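Local coordinates for protein tyrosine aminotransferase (PDB 4IX8) that probably transfers the amino group of tyrosine to 2-oxoglutarate, using pyridoxal 5'-phosphate as its cofactor, at residues Y354-S365 with V375-F384; T108-S119 with L135-T143. All coordinates share one frame; numbering follows the deposited sequence.

How the contacts relate
The two contacts lie on opposite sides of the chain's centre. Their own centres are about 44 Å apart and their nearest atoms about 24 Å, so they do not touch. Contact 2 comes first along the chain and closes before contact 1 opens. It sets helix 112-122 against strand 140-143, an outermost strand of the large mixed sheet. Contact 1 runs from helix 337-355 into strand 364-365, an outermost strand of the smaller mixed sheet, and pairs it with strand 374-379. The contacts share no helix, strand or sheet. Each therefore ties a chain segment to the border of a different sheet within one aminotransferase chain.

Contact 1 of 2, residues Y354-S365 with V375-F384; sequences YARLLEHDIGIS and VMLKLNLSYF
Tyr383 reaches from the 3-10 segment 381-383 to Asp361 and Gly363, in the loop that leads into strand 364-365. Its CB lies over the face of the Phe384 ring, 4.0 Å above the plane. CG and CD2 pass Gly363, whose CA sits over the Tyr383 ring as a CH-pi contact, off the ring centre. Further out, Tyr383 CE2 comes 3.6 Å from Asp361 O, which lies at the ring edge. At the tip, Tyr383 OH donates to Asp361 OD1 at 2.7 Å. It meets the carboxylate on its syn side, 21° out of plane, and the carboxylate stands nearly upright to the ring. Asp361 CG is anti to the backbone N (chi1 -174°), which turns the acid toward this hydroxyl.

Next to this bond runs an antiparallel beta hairpin, strands 364-365 and 374-379. Ser365 and Lys378 form a hydrogen-bonded pair, with Lys378 N to Ser365 O at 2.8 Å. Asn380 N prolongs the pairing with a nearly straight bond of 2.7 Å to Gly363 O. Ile364 CG2 packs on Leu377 CB. In helix 337-355, the Tyr354 ring carries Val375 CG1 over its centre, 3.9 Å above it, while Tyr354 OH is hydrogen-bonded to Thr420 O.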
loop_
_atom_site.group_PDB
_atom_site.type_symbol
_atom_site.label_atom_id
_atom_site.label_comp_id
_atom_site.label_asym_id
_atom_site.label_seq_id
_atom_site.Cartn_x
_atom_site.Cartn_y
_atom_site.Cartn_z
ATOM N N TYR A 354 15.731 -1.464 30.893
ATOM C CA TYR A 354 14.652 -0.580 31.356
ATOM C C TYR A 354 14.287 -0.875 32.812
ATOM O O TYR A 354 13.884 0.022 33.558
ATOM C CB TYR A 354 13.425 -0.709 30.472
ATOM C CG TYR A 354 13.605 0.059 29.167
ATOM C CD1 TYR A 354 13.679 1.444 29.150
ATOM C CD2 TYR A 354 13.765 -0.618 27.962
ATOM C CE1 TYR A 354 13.866 2.138 27.945
ATOM C CE2 TYR A 354 13.960 0.064 26.758
ATOM C CZ TYR A 354 14.018 1.435 26.758
ATOM O OH TYR A 354 14.190 2.100 25.560
ATOM N N ALA A 355 14.491 -2.126 33.209
ATOM C CA ALA A 355 14.173 -2.557 34.558
ATOM C C ALA A 355 14.979 -1.722 35.536
ATOM O O ALA A 355 14.517 -1.464 36.637
ATOM C CB ALA A 355 14.467 -4.046 34.742
ATOM N N ARG A 356 16.143 -1.247 35.115
ATOM C CA ARG A 356 16.976 -0.437 35.996
ATOM C C ARG A 356 16.247 0.815 36.454
ATOM O O ARG A 356 16.517 1.303 37.544
ATOM C CB ARG A 356 18.300 -0.030 35.326
ATOM C CG ARG A 356 19.311 -1.169 35.111
ATOM C CD ARG A 356 20.679 -0.638 34.495
ATOM N NE ARG A 356 20.907 0.749 34.917
ATOM C CZ ARG A 356 21.274 1.743 34.121
ATOM N NH1 ARG A 356 21.561 1.530 32.849
ATOM N NH2 ARG A 356 21.385 2.962 34.618
ATOM N N LEU A 357 15.298 1.300 35.664
ATOM C CA LEU A 357 14.515 2.481 36.042
ATOM C C LEU A 357 13.704 2.271 37.332
ATOM O O LEU A 357 13.415 3.233 38.045
ATOM C CB LEU A 357 13.544 2.875 34.925
ATOM C CG LEU A 357 14.168 3.505 33.670
ATOM C CD1 LEU A 357 13.167 3.548 32.589
ATOM C CD2 LEU A 357 14.726 4.919 33.939
ATOM N N LEU A 358 13.384 1.016 37.644
ATOM C CA LEU A 358 12.589 0.683 38.824
ATOM C C LEU A 358 13.424 0.675 40.117
ATOM O O LEU A 358 12.866 0.707 41.218
ATOM C CB LEU A 358 11.948 -0.685 38.632
ATOM C CG LEU A 358 11.039 -0.809 37.410
ATOM C CD1 LEU A 358 10.563 -2.240 37.217
ATOM C CD2 LEU A 358 9.843 0.118 37.531
ATOM N N GLU A 359 14.753 0.652 39.992
ATOM C CA GLU A 359 15.603 0.601 41.169
ATOM C C GLU A 359 15.731 1.970 41.847
ATOM O O GLU A 359 16.164 2.043 42.977
ATOM C CB GLU A 359 16.992 0.056 40.808
ATOM C CG GLU A 359 16.963 -1.365 40.270
ATOM C CD GLU A 359 18.300 -1.823 39.674
ATOM O OE1 GLU A 359 19.330 -1.135 39.817
ATOM O OE2 GLU A 359 18.314 -2.891 39.036
ATOM N N HIS A 360 15.350 3.040 41.154
ATOM C CA HIS A 360 15.399 4.401 41.705
ATOM C C HIS A 360 13.985 4.899 41.969
ATOM O O HIS A 360 13.046 4.535 41.249
ATOM C CB HIS A 360 16.076 5.370 40.736
ATOM C CG HIS A 360 17.507 5.053 40.445
ATOM N ND1 HIS A 360 17.894 4.157 39.461
ATOM C CD2 HIS A 360 18.651 5.540 40.977
ATOM C CE1 HIS A 360 19.211 4.088 39.430
ATOM N NE2 HIS A 360 19.694 4.919 40.337
ATOM N N ASP A 361 13.838 5.775 42.950
ATOM C CA ASP A 361 12.520 6.284 43.287
ATOM C C ASP A 361 12.190 7.531 42.462
ATOM O O ASP A 361 12.179 8.643 42.984
ATOM C CB ASP A 361 12.470 6.568 44.789
ATOM C CG ASP A 361 11.102 6.958 45.262
ATOM O OD1 ASP A 361 10.120 6.317 44.863
ATOM O OD2 ASP A 361 11.005 7.911 46.051
ATOM N N ILE A 362 11.922 7.339 41.174
ATOM C CA ILE A 362 11.840 8.460 40.230
ATOM C C ILE A 362 10.492 8.569 39.540
ATOM O O ILE A 362 10.331 9.369 38.614
ATOM C CB ILE A 362 12.937 8.356 39.139
ATOM C CG1 ILE A 362 13.025 6.930 38.630
ATOM C CG2 ILE A 362 14.297 8.767 39.706
ATOM C CD1 ILE A 362 13.708 6.774 37.305
ATOM N N GLY A 363 9.527 7.754 39.964
ATOM C CA GLY A 363 8.148 7.930 39.540
ATOM C C GLY A 363 7.793 7.215 38.255
ATOM O O GLY A 363 6.801 7.564 37.600
ATOM N N ILE A 364 8.599 6.207 37.909
ATOM C CA ILE A 364 8.398 5.376 36.718
ATOM C C ILE A 364 8.094 3.937 37.120
ATOM O O ILE A 364 8.883 3.293 37.800
ATOM C CB ILE A 364 9.624 5.401 35.781
ATOM C CG1 ILE A 364 9.729 6.767 35.127
ATOM C CG2 ILE A 364 9.510 4.336 34.665
ATOM C CD1 ILE A 364 11.011 7.006 34.427
ATOM N N SER A 365 6.914 3.468 36.745
ATOM C CA SER A 365 6.528 2.080 36.928
ATOM C C SER A 365 6.396 1.411 35.551
ATOM O O SER A 365 6.186 2.087 34.548
ATOM C CB SER A 365 5.205 2.027 37.698
ATOM O OG SER A 365 4.749 0.708 37.819
ATOM N N VAL A 375 8.175 -1.055 25.394
ATOM C CA VAL A 375 7.774 -1.019 26.768
ATOM C C VAL A 375 6.985 0.261 27.001
ATOM O O VAL A 375 7.185 1.253 26.295
ATOM C CB VAL A 375 9.014 -1.132 27.689
ATOM C CG1 VAL A 375 9.846 0.143 27.678
ATOM C CG2 VAL A 375 8.593 -1.498 29.073
ATOM N N MET A 376 6.026 0.204 27.922
ATOM C CA MET A 376 5.265 1.376 28.316
ATOM C C MET A 376 5.634 1.777 29.743
ATOM O O MET A 376 5.419 1.022 30.697
ATOM C CB MET A 376 3.773 1.106 28.208
ATOM C CG MET A 376 3.225 1.189 26.801
ATOM S SD MET A 376 3.205 2.866 26.125
ATOM C CE MET A 376 1.547 3.380 26.576
ATOM N N LEU A 377 6.134 2.998 29.876
ATOM C CA LEU A 377 6.595 3.542 31.144
ATOM C C LEU A 377 5.470 4.356 31.714
ATOM O O LEU A 377 4.994 5.270 31.051
ATOM C CB LEU A 377 7.815 4.415 30.948
ATOM C CG LEU A 377 8.906 3.707 30.156
ATOM C CD1 LEU A 377 10.034 4.692 29.928
ATOM C CD2 LEU A 377 9.413 2.428 30.914
ATOM N N LYS A 378 5.038 4.027 32.924
ATOM C CA LYS A 378 3.947 4.764 33.531
ATOM C C LYS A 378 4.485 5.874 34.406
ATOM O O LYS A 378 5.374 5.637 35.226
ATOM C CB LYS A 378 3.065 3.847 34.341
ATOM C CG LYS A 378 1.899 4.562 34.938
ATOM C CD LYS A 378 0.978 3.547 35.610
ATOM C CE LYS A 378 0.050 4.200 36.645
ATOM N NZ LYS A 378 -0.611 5.417 36.077
ATOM N N LEU A 379 3.957 7.083 34.233
ATOM C CA LEU A 379 4.446 8.239 34.979
ATOM C C LEU A 379 3.649 8.554 36.220
ATOM O O LEU A 379 2.444 8.765 36.129
ATOM C CB LEU A 379 4.449 9.473 34.089
ATOM C CG LEU A 379 5.279 9.338 32.811
ATOM C CD1 LEU A 379 5.118 10.609 32.009
ATOM C CD2 LEU A 379 6.745 9.074 33.192
ATOM N N ASN A 380 4.303 8.590 37.385
ATOM C CA ASN A 380 3.657 9.162 38.568
ATOM C C ASN A 380 3.873 10.671 38.560
ATOM O O ASN A 380 4.914 11.167 38.991
ATOM C CB ASN A 380 4.192 8.557 39.870
ATOM C CG ASN A 380 3.258 8.818 41.068
ATOM O OD1 ASN A 380 2.487 9.788 41.074
ATOM N ND2 ASN A 380 3.305 7.933 42.064
ATOM N N LEU A 381 2.879 11.396 38.078
ATOM C CA LEU A 381 2.989 12.828 37.838
ATOM C C LEU A 381 3.090 13.624 39.117
ATOM O O LEU A 381 3.577 14.761 39.126
ATOM C CB LEU A 381 1.781 13.286 37.039
ATOM C CG LEU A 381 1.695 12.522 35.725
ATOM C CD1 LEU A 381 0.281 12.611 35.117
ATOM C CD2 LEU A 381 2.743 13.079 34.783
ATOM N N SER A 382 2.632 13.004 40.198
ATOM C CA SER A 382 2.680 13.629 41.512
ATOM C C SER A 382 4.100 13.640 42.072
ATOM O O SER A 382 4.311 14.128 43.171
ATOM C CB SER A 382 1.750 12.901 42.491
ATOM O OG SER A 382 2.373 11.747 43.014
ATOM N N TYR A 383 5.068 13.087 41.339
ATOM C CA TYR A 383 6.474 13.104 41.785
ATOM C C TYR A 383 7.198 14.354 41.330
ATOM O O TYR A 383 8.264 14.653 41.823
ATOM C CB TYR A 383 7.242 11.881 41.254
ATOM C CG TYR A 383 7.353 10.727 42.226
ATOM C CD1 TYR A 383 6.225 10.145 42.778
ATOM C CD2 TYR A 383 8.586 10.209 42.580
ATOM C CE1 TYR A 383 6.324 9.085 43.669
ATOM C CE2 TYR A 383 8.694 9.148 43.484
ATOM C CZ TYR A 383 7.560 8.592 44.024
ATOM O OH TYR A 383 7.672 7.539 44.909
ATOM N N PHE A 384 6.622 15.077 40.379
ATOM C CA PHE A 384 7.362 16.093 39.637
ATOM C C PHE A 384 6.807 17.497 39.836
ATOM O O PHE A 384 5.589 17.689 39.858
ATOM C CB PHE A 384 7.353 15.733 38.150
ATOM C CG PHE A 384 7.877 14.343 37.856
ATOM C CD1 PHE A 384 9.222 14.066 37.982
ATOM C CD2 PHE A 384 7.020 13.316 37.459
ATOM C CE1 PHE A 384 9.718 12.802 37.716
ATOM C CE2 PHE A 384 7.510 12.035 37.185
ATOM C CZ PHE A 384 8.860 11.781 37.312
#

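Contact 2 of 2, residues T108-S119 with L135-T143; sequences TVGADNLRQVVS and LKWENVIIT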
loop_
_atom_site.group_PDB
_atom_site.type_symbol
_atom_site.label_atom_id
_atom_site.label_comp_id
_atom_site.label_asym_id
_atom_site.label_seq_id
_atom_site.Cartn_x
_atom_site.Cartn_y
_atom_site.Cartn_z
ATOM N N THR A 108 -4.614 -10.236 -7.561
ATOM C CA THR A 108 -4.668 -9.072 -6.672
ATOM C C THR A 108 -4.778 -9.505 -5.214
ATOM O O THR A 108 -4.539 -8.745 -4.329
ATOM C CB THR A 108 -5.851 -8.162 -6.998
ATOM O OG1 THR A 108 -7.075 -8.869 -6.764
ATOM C CG2 THR A 108 -5.761 -7.666 -8.433
ATOM N N VAL A 109 -5.219 -10.730 -5.007
ATOM C CA VAL A 109 -5.446 -11.289 -3.700
ATOM C C VAL A 109 -4.184 -11.985 -3.150
ATOM O O VAL A 109 -4.152 -12.370 -1.992
ATOM C CB VAL A 109 -6.676 -12.228 -3.798
ATOM C CG1 VAL A 109 -6.741 -13.262 -2.742
ATOM C CG2 VAL A 109 -7.919 -11.379 -3.725
ATOM N N GLY A 110 -3.177 -12.158 -4.001
ATOM C CA GLY A 110 -1.936 -12.811 -3.636
ATOM C C GLY A 110 -1.666 -14.011 -4.527
ATOM O O GLY A 110 -2.575 -14.600 -5.126
ATOM N N ALA A 111 -0.396 -14.341 -4.656
ATOM C CA ALA A 111 0.044 -15.519 -5.398
ATOM C C ALA A 111 -0.493 -16.772 -4.708
ATOM O O ALA A 111 -0.446 -16.866 -3.473
ATOM C CB ALA A 111 1.533 -15.551 -5.460
ATOM N N ASP A 112 -1.034 -17.708 -5.491
ATOM C CA ASP A 112 -1.555 -18.960 -4.951
ATOM C C ASP A 112 -0.573 -19.629 -3.988
ATOM O O ASP A 112 -0.973 -20.071 -2.903
ATOM C CB ASP A 112 -1.857 -19.971 -6.063
ATOM C CG ASP A 112 -3.055 -19.593 -6.906
ATOM O OD1 ASP A 112 -3.711 -18.571 -6.629
ATOM O OD2 ASP A 112 -3.354 -20.355 -7.849
ATOM N N ASN A 113 0.702 -19.719 -4.378
ATOM C CA ASN A 113 1.634 -20.553 -3.607
ATOM C C ASN A 113 1.902 -19.938 -2.246
ATOM O O ASN A 113 1.909 -20.657 -1.250
ATOM C CB ASN A 113 2.949 -20.830 -4.366
ATOM C CG ASN A 113 3.717 -19.578 -4.740
ATOM O OD1 ASN A 113 3.189 -18.459 -4.703
ATOM N ND2 ASN A 113 4.968 -19.767 -5.155
ATOM N N LEU A 114 2.016 -18.614 -2.171
ATOM C CA LEU A 114 2.240 -17.946 -0.875
ATOM C C LEU A 114 0.992 -18.098 0.017
ATOM O O LEU A 114 1.083 -18.352 1.223
ATOM C CB LEU A 114 2.571 -16.444 -1.048
ATOM C CG LEU A 114 2.775 -15.644 0.269
ATOM C CD1 LEU A 114 3.871 -16.290 1.090
ATOM C CD2 LEU A 114 3.104 -14.185 0.042
ATOM N N ARG A 115 -0.182 -18.011 -0.583
ATOM C CA ARG A 115 -1.393 -18.167 0.211
ATOM C C ARG A 115 -1.435 -19.574 0.818
ATOM O O ARG A 115 -1.790 -19.741 1.996
ATOM C CB ARG A 115 -2.638 -17.885 -0.638
ATOM C CG ARG A 115 -2.755 -16.441 -1.082
ATOM C CD ARG A 115 -3.897 -16.266 -2.123
ATOM N NE ARG A 115 -5.203 -16.433 -1.509
ATOM C CZ ARG A 115 -6.328 -16.674 -2.188
ATOM N NH1 ARG A 115 -6.290 -16.804 -3.501
ATOM N NH2 ARG A 115 -7.494 -16.793 -1.550
ATOM N N GLN A 116 -1.040 -20.573 0.029
ATOM C CA GLN A 116 -0.994 -21.942 0.535
ATOM C C GLN A 116 0.031 -22.080 1.637
ATOM O O GLN A 116 -0.213 -22.745 2.656
ATOM C CB GLN A 116 -0.680 -22.911 -0.597
ATOM C CG GLN A 116 -1.929 -23.239 -1.388
ATOM C CD GLN A 116 -1.659 -23.594 -2.832
ATOM O OE1 GLN A 116 -0.618 -24.134 -3.165
ATOM N NE2 GLN A 116 -2.589 -23.229 -3.714
ATOM N N VAL A 117 1.172 -21.425 1.438
ATOM C CA VAL A 117 2.290 -21.501 2.380
ATOM C C VAL A 117 1.948 -20.820 3.711
ATOM O O VAL A 117 2.243 -21.351 4.772
ATOM C CB VAL A 117 3.562 -20.870 1.731
ATOM C CG1 VAL A 117 4.566 -20.471 2.741
ATOM C CG2 VAL A 117 4.189 -21.840 0.721
ATOM N N VAL A 118 1.328 -19.648 3.647
ATOM C CA VAL A 118 0.954 -18.924 4.853
ATOM C C VAL A 118 -0.019 -19.737 5.673
ATOM O O VAL A 118 0.050 -19.796 6.896
ATOM C CB VAL A 118 0.314 -17.605 4.489
ATOM C CG1 VAL A 118 -0.456 -17.041 5.652
ATOM C CG2 VAL A 118 1.359 -16.636 4.001
ATOM N N SER A 119 -0.947 -20.371 4.972
ATOM C CA SER A 119 -1.939 -21.222 5.597
ATOM C C SER A 119 -1.246 -22.357 6.347
ATOM O O SER A 119 -1.607 -22.680 7.479
ATOM C CB SER A 119 -2.884 -21.803 4.552
ATOM O OG SER A 119 -3.787 -22.693 5.172
ATOM N N LEU A 135 -7.996 -23.635 9.043
ATOM C CA LEU A 135 -7.156 -22.713 8.290
ATOM C C LEU A 135 -7.067 -23.096 6.847
ATOM O O LEU A 135 -6.452 -24.111 6.528
ATOM C CB LEU A 135 -5.747 -22.716 8.847
ATOM C CG LEU A 135 -5.574 -22.038 10.181
ATOM C CD1 LEU A 135 -4.200 -22.322 10.753
ATOM C CD2 LEU A 135 -5.645 -20.583 9.921
ATOM N N LYS A 136 -7.626 -22.280 5.962
ATOM C CA LYS A 136 -7.616 -22.631 4.547
ATOM C C LYS A 136 -7.020 -21.546 3.711
ATOM O O LYS A 136 -7.273 -20.368 3.940
ATOM C CB LYS A 136 -9.031 -22.936 4.071
ATOM C CG LYS A 136 -9.710 -24.018 4.901
ATOM C CD LYS A 136 -11.173 -24.243 4.486
ATOM C CE LYS A 136 -11.828 -25.351 5.323
ATOM N NZ LYS A 136 -11.412 -26.720 4.856
ATOM N N TRP A 137 -6.242 -21.943 2.712
ATOM C CA TRP A 137 -5.575 -20.959 1.888
ATOM C C TRP A 137 -6.591 -20.111 1.110
ATOM O O TRP A 137 -6.292 -18.963 0.740
ATOM C CB TRP A 137 -4.590 -21.624 0.932
ATOM C CG TRP A 137 -5.178 -22.485 -0.150
ATOM C CD1 TRP A 137 -5.533 -23.802 -0.056
ATOM C CD2 TRP A 137 -5.457 -22.094 -1.502
ATOM N NE1 TRP A 137 -6.009 -24.255 -1.263
ATOM C CE2 TRP A 137 -5.969 -23.227 -2.169
ATOM C CE3 TRP A 137 -5.298 -20.907 -2.218
ATOM C CZ2 TRP A 137 -6.355 -23.196 -3.521
ATOM C CZ3 TRP A 137 -5.674 -20.881 -3.560
ATOM C CH2 TRP A 137 -6.197 -22.019 -4.198
ATOM N N GLU A 138 -7.789 -20.652 0.879
ATOM C CA GLU A 138 -8.847 -19.874 0.243
ATOM C C GLU A 138 -9.171 -18.622 1.047
ATOM O O GLU A 138 -9.570 -17.622 0.464
ATOM C CB GLU A 138 -10.133 -20.709 0.070
ATOM C CG GLU A 138 -10.070 -21.813 -1.009
ATOM C CD GLU A 138 -9.583 -23.166 -0.511
ATOM O OE1 GLU A 138 -9.029 -23.231 0.605
ATOM O OE2 GLU A 138 -9.754 -24.172 -1.263
ATOM N N ASN A 139 -8.915 -18.654 2.358
ATOM C CA ASN A 139 -9.268 -17.553 3.286
ATOM C C ASN A 139 -8.094 -16.689 3.705
ATOM O O ASN A 139 -8.200 -15.898 4.657
ATOM C CB ASN A 139 -9.902 -18.127 4.557
ATOM C CG ASN A 139 -11.207 -18.833 4.271
ATOM O OD1 ASN A 139 -11.964 -18.410 3.414
ATOM N ND2 ASN A 139 -11.442 -19.943 4.939
ATOM N N VAL A 140 -6.994 -16.836 2.973
ATOM C CA VAL A 140 -5.816 -16.004 3.139
ATOM C C VAL A 140 -5.763 -14.935 2.058
ATOM O O VAL A 140 -5.910 -15.235 0.879
ATOM C CB VAL A 140 -4.481 -16.834 3.033
ATOM C CG1 VAL A 140 -3.264 -15.913 3.148
ATOM C CG2 VAL A 140 -4.418 -17.904 4.083
ATOM N N ILE A 141 -5.435 -13.711 2.463
ATOM C CA ILE A 141 -5.225 -12.634 1.520
ATOM C C ILE A 141 -3.855 -12.027 1.765
ATOM O O ILE A 141 -3.505 -11.704 2.900
ATOM C CB ILE A 141 -6.320 -11.540 1.623
ATOM C CG1 ILE A 141 -7.689 -12.137 1.320
ATOM C CG2 ILE A 141 -6.039 -10.432 0.626
ATOM C CD1 ILE A 141 -8.839 -11.206 1.524
ATOM N N ILE A 142 -3.074 -11.898 0.686
ATOM C CA ILE A 142 -1.782 -11.275 0.778
ATOM C C ILE A 142 -1.997 -9.767 0.586
ATOM O O ILE A 142 -2.713 -9.339 -0.311
ATOM C CB ILE A 142 -0.801 -11.829 -0.258
ATOM C CG1 ILE A 142 -0.728 -13.355 -0.165
ATOM C CG2 ILE A 142 0.597 -11.223 -0.058
ATOM C CD1 ILE A 142 -0.383 -13.885 1.224
ATOM N N THR A 143 -1.394 -8.985 1.476
ATOM C CA THR A 143 -1.632 -7.548 1.576
ATOM C C THR A 143 -0.329 -6.758 1.540
ATOM O O THR A 143 0.741 -7.310 1.813
ATOM C CB THR A 143 -2.373 -7.189 2.889
ATOM O OG1 THR A 143 -1.590 -7.616 4.035
ATOM C CG2 THR A 143 -3.740 -7.844 2.946
HETATM O O HOH W 1 -2.410 -9.183 -2.897
#
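Arg115 CG stands anti to its own carbonyl carbon (chi1 -67°), and a bend at chi3 (70°) turns the guanidinium back to the backbone before and within strand 140-143. Trp137 holds CG between its backbone N and carbonyl carbon (chi1 67°), which lays the indole alongside Gln116. Arg115 NE donates to Val140 O at 2.8 Å. The oxygen is tilted from the guanidinium plane, and NH2 adds a weak bond to it. Glu138 O lies at the guanidinium edge, 3.0 Å from Arg115 NH2. Val109 CG1 sits over the centre of one face of the Arg115 guanidinium, 3.5 Å above the plane, and Trp137 CZ3 approaches the other near its rim.

The Gln116 chain follows the indole outward. Its CG makes a CH-pi contact over the five-membered ring, and Gln116 NE2 lies 3.5 Å above the Trp137 ring, with the amide plane steeply turned to it. Deeper in, Leu114 CD2 meets Ile142 CD1 at 3.7 Å, and Val118 CG1 meets Val140 CG1. Helix 322-331 flanks this apolar layer through Gln325 and Ile328. Gly110 CA fits against Ile142 CB at 3.7 Å. Ile142 N donates to Val109 O at 2.9 Å. A water 2.6 Å from both Thr108 O and Ile142 O bridges the two segments.

Strand 140-143 is outermost in the large sheet and pairs with strand 292-297. On this side, Val140 O and Ile142 N bond instead to a side chain and a loop carbonyl. The arginine charge is turned toward backbone carbonyls and would probably be steadied by their dipoles.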